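Local coordinates for protein replicative DNA helicase (Nostoc punctiforme, PDB 4O1R) that is the intein of a replicative DNA helicase, which probably excises itself from the precursor and joins the flanking segments by protein splicing, at residues R71-N75 / K85-E89; K77-I81 / E94-L98. All blocks are in the same frame, centred on the assembly; numbering follows the deposited sequence.

Contact 1: residues R71-N75 / K85-E89; sequences RATGN and KRLDE
The backbone N of D88 donates a hydrogen bond to G74 O (2.9 Å). The stem of R86 packs beside this bond, its CB 3.6 Å from G74 O, and its guanidinium turns one face to N75, whose CB stands 3.2 Å above the plane and offset toward the rim. In the guanidinium plane the D88 carboxylate is gripped side-on, R86 NE to D88 OD1 and R86 NH2 to D88 OD2, each 2.8 Å long and nearly straight. A bend in the arginine chain (chi3 58°) turns the group back to this partner two residues ahead. D88 OD1 and OD2 both lie 3.3 Å from G74 O, a meeting of acceptors that the arginine's charge probably eases. A leucine in place of R86 would probably leave the D88 carboxylate without its countercharge and free to turn beside G74 O. Farther out, T73 OG1 donates to N75 OD1 at 2.8 Å, steadying the amide; the same hydroxyl meets A4 N. With H76, residues T73 to N75 match the TxxH signature of intein block B. L87 reaches inward, CD1 4.2 Å from A72 CB, while A72 pairs with F60 through the backbone. The contact thus sets the loop after strand 69-72 against the 3-10 turn 87-89 that follows strand 83-86, with L87 packed on F60 of strand 57-64 and F78 of strand 77-80.

Contact 2: residues K77-I81 / E94-L98; sequences KFLTI and EHLAL. Unlike the reference sequence in segment 94-98: A97 (reference Cys). With NA (sodium ion), chain D.
L96 lies across F78 and the L79 peptide. Its CB is 3.9 Å from L79 O, and with CG anti to the carbonyl carbon (chi1 -57°) the two methyls are carried to F78: CD2 meets the phenylalanine CB at 3.7 Å, while CD1 meets ring atom CD2 at 4.0 Å. L96 CD2 also touches T80 CG2, and I111 of strand 106-126 packs on the leucine. The strand segments cross at 99°, and a single direct hydrogen bond joins their backbones, from A97 N to L79 O (2.9 Å). Water takes up the neighbouring sites: one molecule links L79 N to A97 O, another I81 N to H95 O. A97, an alanine where the reference has cysteine, sets its CB 4.0 Å from L79 CD2. On the other flank T80 CG2 lies 3.6 Å from E94 OE2, but the carboxylate's charge is paired with K85 NZ, and T80 OG1 bonds to G83 O and N82 N. I81 O binds a sodium ion (2.4 Å) with four waters. Within the all-beta HINT fold, this junction of two sheets sets an apolar core (F78, L96, L79, A97) beside a sparse polar backbone joint, where water probably replaces pairs the steep angle prevents.

Overall arrangement
Running from the N terminus, the chain meets 71-75 first, then 77-81, 85-89 and 94-98. Contact 1 closes a loop of nine intervening residues that includes 77-81, and contact 2 closes one of twelve that includes 85-89, so the two cross along the chain. Their centres lie about 11 Å apart, and they are joined directly by K85, whose backbone N pairs with F78 O in the hairpin of strands 77-80 and 83-86 and whose side chain also reaches the 94-98 segment. That hairpin belongs to the four-stranded sheet, whereas strands 69-72 and 95-99 belong to the large curled sheet; each contact therefore ties one sheet to the other.

Contact 1: residues R71-N75 / K85-E89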
ATOM      1  N   ARG A  71       8.039   2.205  -0.886  1.00 11.41           N
ATOM      2  CA  ARG A  71       9.083   1.545  -0.095  1.00 11.46           C
ATOM      3  C   ARG A  71       8.420   0.739   0.998  1.00 10.82           C
ATOM      4  O   ARG A  71       7.729   1.292   1.854  1.00 11.37           O
ATOM      5  CB  ARG A  71      10.082   2.562   0.473  1.00 12.18           C
ATOM      6  CG  ARG A  71      10.854   3.216  -0.676  0.58 13.53           C
ATOM      7  CD  ARG A  71      11.758   4.327  -0.239  0.58 16.10           C
ATOM      8  NE  ARG A  71      12.895   3.810   0.499  0.58 16.71           N
ATOM      9  CZ  ARG A  71      13.283   4.258   1.685  0.58 17.15           C
ATOM     10  NH1 ARG A  71      12.618   5.250   2.269  0.58 17.32           N
ATOM     11  NH2 ARG A  71      14.344   3.720   2.274  0.58 18.40           N
ATOM     12  N   ALA A  72       8.617  -0.582   0.943  1.00 10.37           N
ATOM     13  CA  ALA A  72       7.913  -1.514   1.807  1.00 10.48           C
ATOM     14  C   ALA A  72       8.834  -2.602   2.319  1.00 10.62           C
ATOM     15  O   ALA A  72       9.873  -2.892   1.726  1.00 10.81           O
ATOM     16  CB  ALA A  72       6.723  -2.147   1.062  1.00 11.70           C
ATOM     17  N   THR A  73       8.444  -3.213   3.427  1.00 10.09           N
ATOM     18  CA  THR A  73       9.200  -4.365   3.918  1.00 10.02           C
ATOM     19  C   THR A  73       9.045  -5.562   2.972  1.00 10.11           C
ATOM     20  O   THR A  73       8.098  -5.632   2.183  1.00 10.57           O
ATOM     21  CB  THR A  73       8.769  -4.749   5.328  1.00 10.27           C
ATOM     22  OG1 THR A  73       7.372  -5.063   5.323  1.00 10.42           O
ATOM     23  CG2 THR A  73       9.025  -3.616   6.320  1.00 11.41           C
ATOM     24  N   GLY A  74       9.973  -6.507   3.071  1.00 10.39           N
ATOM     25  CA  GLY A  74       9.986  -7.655   2.180  1.00 11.02           C
ATOM     26  C   GLY A  74       8.746  -8.519   2.306  1.00 11.00           C
ATOM     27  O   GLY A  74       8.344  -9.175   1.347  1.00 11.81           O
ATOM     28  N   ASN A  75       8.153  -8.550   3.495  1.00 11.18           N
ATOM     29  CA  ASN A  75       6.958  -9.346   3.720  1.00 11.40           C
ATOM     30  C   ASN A  75       5.656  -8.622   3.406  1.00 11.39           C
ATOM     31  O   ASN A  75       4.590  -9.212   3.547  1.00 13.02           O
ATOM     32  CB  ASN A  75       6.922  -9.920   5.154  1.00 11.41           C
ATOM     33  CG  ASN A  75       6.877  -8.859   6.242  1.00 12.21           C
ATOM     34  OD1 ASN A  75       7.306  -7.718   6.059  1.00 13.10           O
ATOM     35  ND2 ASN A  75       6.375  -9.257   7.408  1.00 14.07           N
ATOM     36  N   LYS A  85       0.903 -11.470  -2.928  1.00 11.86           N
ATOM     37  CA  LYS A  85       2.277 -11.977  -2.818  1.00 12.38           C
ATOM     38  C   LYS A  85       3.144 -10.998  -2.042  1.00 11.81           C
ATOM     39  O   LYS A  85       3.009  -9.773  -2.187  1.00 12.21           O
ATOM     40  CB  LYS A  85       2.907 -12.156  -4.205  1.00 13.31           C
ATOM     41  CG  LYS A  85       2.235 -13.194  -5.092  1.00 15.53           C
ATOM     42  CD  LYS A  85       3.173 -13.623  -6.185  1.00 17.48           C
ATOM     43  CE  LYS A  85       2.534 -14.659  -7.060  1.00 19.83           C
ATOM     44  NZ  LYS A  85       3.425 -14.944  -8.214  1.00 20.52           N
ATOM     45  N   ARG A  86       4.025 -11.547  -1.214  1.00 11.44           N
ATOM     46  CA  ARG A  86       5.053 -10.746  -0.552  1.00 11.23           C
ATOM     47  C   ARG A  86       5.928 -10.039  -1.572  1.00 10.82           C
ATOM     48  O   ARG A  86       6.242 -10.600  -2.636  1.00 11.05           O
ATOM     49  CB  ARG A  86       5.954 -11.658   0.268  1.00 11.31           C
ATOM     50  CG  ARG A  86       5.275 -12.368   1.428  1.00 12.26           C
ATOM     51  CD  ARG A  86       6.157 -13.488   1.957  1.00 12.58           C
ATOM     52  NE  ARG A  86       7.461 -12.976   2.400  1.00 13.54           N
ATOM     53  CZ  ARG A  86       7.876 -12.928   3.663  1.00 12.61           C
ATOM     54  NH1 ARG A  86       7.085 -13.327   4.653  1.00 14.74           N
ATOM     55  NH2 ARG A  86       9.090 -12.443   3.922  1.00 13.40           N
ATOM     56  N   LEU A  87       6.355  -8.826  -1.237  1.00 10.46           N
ATOM     57  CA  LEU A  87       7.301  -8.103  -2.072  1.00 10.24           C
ATOM     58  C   LEU A  87       8.518  -8.975  -2.413  1.00 10.37           C
ATOM     59  O   LEU A  87       8.976  -8.996  -3.571  1.00 11.09           O
ATOM     60  CB  LEU A  87       7.725  -6.786  -1.388  1.00 10.46           C
ATOM     61  CG  LEU A  87       8.768  -5.947  -2.149  1.00 11.00           C
ATOM     62  CD1 LEU A  87       8.597  -4.462  -1.834  1.00 12.46           C
ATOM     63  CD2 LEU A  87      10.196  -6.404  -1.832  1.00 12.82           C
ATOM     64  N   ASP A  88       9.022  -9.713  -1.421  1.00 10.35           N
ATOM     65  CA  ASP A  88      10.214 -10.518  -1.648  1.00 11.17           C
ATOM     66  C   ASP A  88       9.941 -11.837  -2.378  1.00 11.10           C
ATOM     67  O   ASP A  88      10.853 -12.656  -2.533  1.00 11.56           O
ATOM     68  CB  ASP A  88      11.028 -10.692  -0.352  1.00 12.25           C
ATOM     69  CG  ASP A  88      10.296 -11.459   0.725  1.00 12.88           C
ATOM     70  OD1 ASP A  88       9.318 -12.177   0.436  1.00 12.50           O
ATOM     71  OD2 ASP A  88      10.723 -11.342   1.901  1.00 15.82           O
ATOM     72  N   GLU A  89       8.702 -11.996  -2.874  1.00 11.26           N
ATOM     73  CA  GLU A  89       8.365 -13.087  -3.796  1.00 11.41           C
ATOM     74  C   GLU A  89       7.983 -12.591  -5.195  1.00 10.80           C
ATOM     75  O   GLU A  89       7.681 -13.392  -6.070  1.00 11.63           O
ATOM     76  CB  GLU A  89       7.247 -13.955  -3.209  1.00 13.37           C
ATOM     77  CG  GLU A  89       7.686 -14.708  -1.930  1.00 16.07           C
ATOM     78  CD  GLU A  89       8.748 -15.808  -2.166  1.00 20.19           C
ATOM     79  OE1 GLU A  89       8.814 -16.386  -3.273  1.00 22.80           O
ATOM     80  OE2 GLU A  89       9.532 -16.105  -1.234  1.00 24.00           O
TER

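Contact 2: residues K77-I81 / E94-L98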
ATOM      1  N   LYS A  77       2.573  -7.468   1.420  1.00 12.09           N
ATOM      2  CA  LYS A  77       1.906  -8.093   0.268  1.00 12.48           C
ATOM      3  C   LYS A  77       1.257  -7.077  -0.676  1.00 11.89           C
ATOM      4  O   LYS A  77       0.719  -6.041  -0.259  1.00 12.78           O
ATOM      5  CB  LYS A  77       0.881  -9.138   0.717  1.00 13.72           C
ATOM      6  CG  LYS A  77       1.519 -10.371   1.393  1.00 15.15           C
ATOM      7  CD  LYS A  77       0.507 -11.483   1.643  1.00 20.58           C
ATOM      8  CE  LYS A  77       1.189 -12.703   2.236  1.00 23.08           C
ATOM      9  NZ  LYS A  77       0.268 -13.860   2.331  1.00 26.50           N
ATOM     10  N   PHE A  78       1.357  -7.409  -1.960  1.00 11.76           N
ATOM     11  CA  PHE A  78       0.788  -6.664  -3.081  1.00 11.43           C
ATOM     12  C   PHE A  78      -0.064  -7.628  -3.891  1.00 11.68           C
ATOM     13  O   PHE A  78       0.114  -8.847  -3.795  1.00 12.01           O
ATOM     14  CB  PHE A  78       1.913  -6.099  -3.947  1.00 11.94           C
ATOM     15  CG  PHE A  78       2.744  -5.076  -3.228  1.00 11.06           C
ATOM     16  CD1 PHE A  78       3.763  -5.469  -2.364  1.00 11.70           C
ATOM     17  CD2 PHE A  78       2.488  -3.717  -3.377  1.00 12.33           C
ATOM     18  CE1 PHE A  78       4.514  -4.526  -1.677  1.00 11.83           C
ATOM     19  CE2 PHE A  78       3.248  -2.772  -2.692  1.00 12.80           C
ATOM     20  CZ  PHE A  78       4.255  -3.182  -1.841  1.00 12.54           C
ATOM     21  N   LEU A  79      -1.003  -7.103  -4.675  1.00 11.80           N
ATOM     22  CA  LEU A  79      -1.944  -7.985  -5.363  1.00 12.18           C
ATOM     23  C   LEU A  79      -1.523  -8.252  -6.803  1.00 11.81           C
ATOM     24  O   LEU A  79      -1.376  -7.319  -7.601  1.00 12.06           O
ATOM     25  CB  LEU A  79      -3.353  -7.381  -5.339  1.00 12.51           C
ATOM     26  CG  LEU A  79      -4.438  -8.242  -6.003  1.00 12.84           C
ATOM     27  CD1 LEU A  79      -4.557  -9.610  -5.353  1.00 14.71           C
ATOM     28  CD2 LEU A  79      -5.770  -7.522  -5.968  1.00 15.09           C
ATOM     29  N   THR A  80      -1.323  -9.525  -7.128  1.00 11.51           N
ATOM     30  CA  THR A  80      -1.073  -9.930  -8.512  1.00 11.92           C
ATOM     31  C   THR A  80      -2.325 -10.622  -9.068  1.00 12.20           C
ATOM     32  O   THR A  80      -3.267 -10.903  -8.322  1.00 13.06           O
ATOM     33  CB  THR A  80       0.104 -10.925  -8.625  1.00 11.85           C
ATOM     34  OG1 THR A  80      -0.313 -12.233  -8.181  1.00 12.45           O
ATOM     35  CG2 THR A  80       1.319 -10.438  -7.839  1.00 13.11           C
ATOM     36  N   ILE A  81      -2.319 -10.931 -10.366  1.00 12.70           N
ATOM     37  CA  ILE A  81      -3.450 -11.612 -11.003  1.00 14.19           C
ATOM     38  C   ILE A  81      -3.605 -13.039 -10.469  1.00 14.46           C
ATOM     39  O   ILE A  81      -4.649 -13.671 -10.671  1.00 15.86           O
ATOM     40  CB  ILE A  81      -3.276 -11.608 -12.554  1.00 13.98           C
ATOM     41  CG1 ILE A  81      -4.601 -11.856 -13.286  1.00 16.24           C
ATOM     42  CG2 ILE A  81      -2.213 -12.606 -13.005  1.00 15.11           C
ATOM     43  CD1 ILE A  81      -5.574 -10.758 -13.120  1.00 17.94           C
ATOM     44  N   GLU A  94       6.492  -8.796 -13.287  1.00 11.88           N
ATOM     45  CA  GLU A  94       5.231  -9.212 -12.681  1.00 12.05           C
ATOM     46  C   GLU A  94       4.313  -7.993 -12.535  1.00 11.82           C
ATOM     47  O   GLU A  94       4.783  -6.878 -12.312  1.00 12.37           O
ATOM     48  CB  GLU A  94       5.497  -9.889 -11.339  1.00 11.91           C
ATOM     49  CG  GLU A  94       4.308 -10.644 -10.789  1.00 12.82           C
ATOM     50  CD  GLU A  94       4.717 -11.766  -9.874  1.00 13.91           C
ATOM     51  OE1 GLU A  94       5.926 -11.938  -9.598  1.00 15.88           O
ATOM     52  OE2 GLU A  94       3.820 -12.518  -9.455  1.00 17.52           O
ATOM     53  N   HIS A  95       3.002  -8.197 -12.666  1.00 11.38           N
ATOM     54  CA  HIS A  95       2.059  -7.083 -12.604  1.00 11.50           C
ATOM     55  C   HIS A  95       1.351  -6.999 -11.254  1.00 11.83           C
ATOM     56  O   HIS A  95       1.066  -8.026 -10.628  1.00 12.38           O
ATOM     57  CB  HIS A  95       1.020  -7.225 -13.718  1.00 11.81           C
ATOM     58  CG  HIS A  95       1.557  -6.995 -15.101  1.00 12.29           C
ATOM     59  ND1 HIS A  95       2.506  -7.802 -15.699  1.00 15.26           N
ATOM     60  CD2 HIS A  95       1.226  -6.061 -16.023  1.00 13.62           C
ATOM     61  CE1 HIS A  95       2.750  -7.357 -16.923  1.00 14.34           C
ATOM     62  NE2 HIS A  95       1.983  -6.307 -17.142  1.00 14.92           N
ATOM     63  N   LEU A  96       1.060  -5.767 -10.834  1.00 11.67           N
ATOM     64  CA  LEU A  96       0.370  -5.487  -9.571  1.00 12.45           C
ATOM     65  C   LEU A  96      -0.865  -4.643  -9.819  1.00 12.54           C
ATOM     66  O   LEU A  96      -0.902  -3.836 -10.759  1.00 12.78           O
ATOM     67  CB  LEU A  96       1.267  -4.699  -8.616  1.00 14.32           C
ATOM     68  CG  LEU A  96       2.611  -5.282  -8.236  1.00 15.18           C
ATOM     69  CD1 LEU A  96       3.258  -4.314  -7.262  1.00 16.72           C
ATOM     70  CD2 LEU A  96       2.392  -6.648  -7.611  1.00 16.54           C
ATOM     71  N   ALA A  97      -1.863  -4.812  -8.948  1.00 12.49           N
ATOM     72  CA  ALA A  97      -3.081  -4.014  -9.019  1.00 12.81           C
ATOM     73  C   ALA A  97      -2.859  -2.626  -8.458  1.00 13.13           C
ATOM     74  O   ALA A  97      -2.373  -2.463  -7.325  1.00 13.79           O
ATOM     75  CB  ALA A  97      -4.195  -4.691  -8.245  1.00 13.64           C
ATOM     76  N   LEU A  98      -3.229  -1.632  -9.256  1.00 13.88           N
ATOM     77  CA  LEU A  98      -3.104  -0.228  -8.875  1.00 15.63           C
ATOM     78  C   LEU A  98      -4.392   0.481  -9.243  1.00 15.69           C
ATOM     79  O   LEU A  98      -5.013   0.123 -10.234  1.00 15.46           O
ATOM     80  CB  LEU A  98      -1.930   0.415  -9.642  1.00 17.72           C
ATOM     81  CG  LEU A  98      -0.495   0.383  -9.097  1.00 19.65           C
ATOM     82  CD1 LEU A  98       0.042  -1.015  -8.918  1.00 20.75           C
ATOM     83  CD2 LEU A  98       0.429   1.126 -10.027  1.00 21.57           C
TER
HETATM   84 NA    NA D 203      -6.627 -14.875 -11.048  1.00 32.46          NA
HETATM   85  O   HOH W   1      -1.017  -4.264  -5.498  1.00 12.17           O
HETATM   86  O   HOH W   2      -0.267  -9.953 -11.981  1.00 14.47           O
HETATM   87  O   HOH W   3      -7.518 -14.256 -13.266  1.00 30.39           O
HETATM   88  O   HOH W   4      -7.621 -12.750 -10.440  1.00 49.28           O
HETATM   89  O   HOH W   5      -5.307 -16.203 -12.251  1.00 22.82           O
HETATM   90  O   HOH W   6      -6.444 -16.204  -9.389  1.00 54.13           O